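Side-chain contact in cyclodipeptide synthase, BtCDPS (Bacillus thermoamylovorans, PDB 6ZTU), which probably makes cyclodipeptides by joining two aminoacyl groups, carried as a rule by aminoacyl-tRNAs, on a Rossmann-like HUP-clan fold: residues 207-210 with 214-217. Residues are numbered along the deposited sequence; the frame is centred on the assembly and turned at random.
Sequences GEKI and EFYI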
loop_
_atom_site.group_PDB
_atom_site.type_symbol
_atom_site.label_atom_id
_atom_site.label_comp_id
_atom_site.label_asym_id
_atom_site.label_seq_id
_atom_site.Cartn_x
_atom_site.Cartn_y
_atom_site.Cartn_z
ATOM N N GLY A 207 1.005 0.806 -11.944
ATOM C CA GLY A 207 -0.281 0.184 -12.200
ATOM C C GLY A 207 -0.862 0.592 -13.535
ATOM O O GLY A 207 -1.460 -0.229 -14.236
ATOM N N GLU A 208 -0.690 1.862 -13.903
ATOM C CA GLU A 208 -1.137 2.312 -15.219
ATOM C C GLU A 208 -0.448 1.524 -16.319
ATOM O O GLU A 208 -1.087 1.110 -17.294
ATOM C CB GLU A 208 -0.871 3.811 -15.380
ATOM C CG GLU A 208 -1.662 4.678 -14.417
ATOM C CD GLU A 208 -1.262 6.147 -14.475
ATOM O OE1 GLU A 208 -0.551 6.534 -15.433
ATOM O OE2 GLU A 208 -1.662 6.911 -13.567
ATOM N N LYS A 209 0.858 1.290 -16.175
ATOM C CA LYS A 209 1.575 0.536 -17.194
ATOM C C LYS A 209 1.140 -0.920 -17.210
ATOM O O LYS A 209 0.997 -1.518 -18.277
ATOM C CB LYS A 209 3.078 0.640 -16.958
ATOM C CG LYS A 209 3.596 2.061 -16.978
ATOM C CD LYS A 209 5.091 2.063 -17.183
ATOM C CE LYS A 209 5.624 3.480 -17.333
ATOM N NZ LYS A 209 5.734 4.125 -16.005
ATOM N N ILE A 210 0.959 -1.519 -16.032
ATOM C CA ILE A 210 0.440 -2.880 -15.970
ATOM C C ILE A 210 -0.909 -2.978 -16.676
ATOM O O ILE A 210 -1.160 -3.923 -17.432
ATOM C CB ILE A 210 0.364 -3.337 -14.501
ATOM C CG1 ILE A 210 1.783 -3.471 -13.933
ATOM C CG2 ILE A 210 -0.385 -4.659 -14.378
ATOM C CD1 ILE A 210 1.828 -3.742 -12.434
ATOM N N GLU A 214 1.855 -3.753 -20.461
ATOM C CA GLU A 214 3.256 -3.508 -20.785
ATOM C C GLU A 214 4.220 -4.527 -20.179
ATOM O O GLU A 214 5.417 -4.479 -20.496
ATOM C CB GLU A 214 3.642 -2.086 -20.356
ATOM C CG GLU A 214 2.955 -1.004 -21.225
ATOM C CD GLU A 214 3.318 0.406 -20.825
ATOM O OE1 GLU A 214 4.450 0.623 -20.337
ATOM O OE2 GLU A 214 2.474 1.307 -21.004
ATOM N N PHE A 215 3.740 -5.452 -19.342
ATOM C CA PHE A 215 4.606 -6.421 -18.683
ATOM C C PHE A 215 3.950 -7.791 -18.657
ATOM O O PHE A 215 2.736 -7.925 -18.821
ATOM C CB PHE A 215 4.917 -6.041 -17.228
ATOM C CG PHE A 215 5.377 -4.639 -17.052
ATOM C CD1 PHE A 215 6.704 -4.307 -17.269
ATOM C CD2 PHE A 215 4.500 -3.654 -16.625
ATOM C CE1 PHE A 215 7.145 -3.025 -17.083
ATOM C CE2 PHE A 215 4.947 -2.356 -16.444
ATOM C CZ PHE A 215 6.269 -2.047 -16.668
ATOM N N TYR A 216 4.775 -8.806 -18.399
ATOM C CA TYR A 216 4.234 -10.117 -18.089
ATOM C C TYR A 216 3.666 -10.152 -16.684
ATOM O O TYR A 216 2.836 -11.016 -16.397
ATOM C CB TYR A 216 5.300 -11.192 -18.285
ATOM C CG TYR A 216 5.600 -11.419 -19.754
ATOM C CD1 TYR A 216 4.586 -11.758 -20.643
ATOM C CD2 TYR A 216 6.888 -11.281 -20.249
ATOM C CE1 TYR A 216 4.850 -11.959 -21.984
ATOM C CE2 TYR A 216 7.156 -11.484 -21.584
ATOM C CZ TYR A 216 6.131 -11.815 -22.445
ATOM O OH TYR A 216 6.379 -12.016 -23.790
ATOM N N ILE A 217 4.070 -9.212 -15.826
ATOM C CA ILE A 217 3.388 -8.990 -14.550
ATOM C C ILE A 217 2.000 -8.424 -14.820
ATOM O O ILE A 217 1.856 -7.401 -15.500
ATOM C CB ILE A 217 4.202 -8.029 -13.665
ATOM C CG1 ILE A 217 5.476 -8.698 -13.145
ATOM C CG2 ILE A 217 3.348 -7.483 -12.501
ATOM C CD1 ILE A 217 5.264 -9.542 -11.918
#
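Lys209 and Ile210 pack against Glu214, Phe215 and Ile217 where the chain leaves the short helix 205-211 and folds back over its C-terminal end, in the Rossmann-like domain of a cyclodipeptide synthase, ahead of strand 223-229. One backbone bond spans the turn: Glu214 N donates to Lys209 O over 3.2 Å. Glu214 lays its side chain back across that carbonyl and over the start of the Lys209 side chain. With CG beside the backbone N (chi1 -69°) and the chain extended beyond it, Glu214 OE1 comes 3.5 Å from Lys209 CD, a contact with the aliphatic part only. Lys209 NZ stays 5.7 Å from Glu214 OE1, too far for an ion pair, and the carboxylate is held instead by a salt bridge from OE1 to Lys138 and a hydrogen bond from OE2 to Asn212. Were Glu214 replaced by an alanine, Lys138 and Asn212 would probably lose this acceptor and the Lys209 methylenes their cover. The Phe215 ring meets Lys209 CB obliquely at CE2 (3.6 Å), while Phe139 of helix 137-157 meets it edge-to-face. Ile210 crosses Phe215 at about a right angle, Ile210 CG1 lying 3.8 Å from Phe215 CD2. Leu185 of helix 167-191 touches both isoleucines, the two meeting at Ile210 CD1, 4.0 Å from Ile217 CG2.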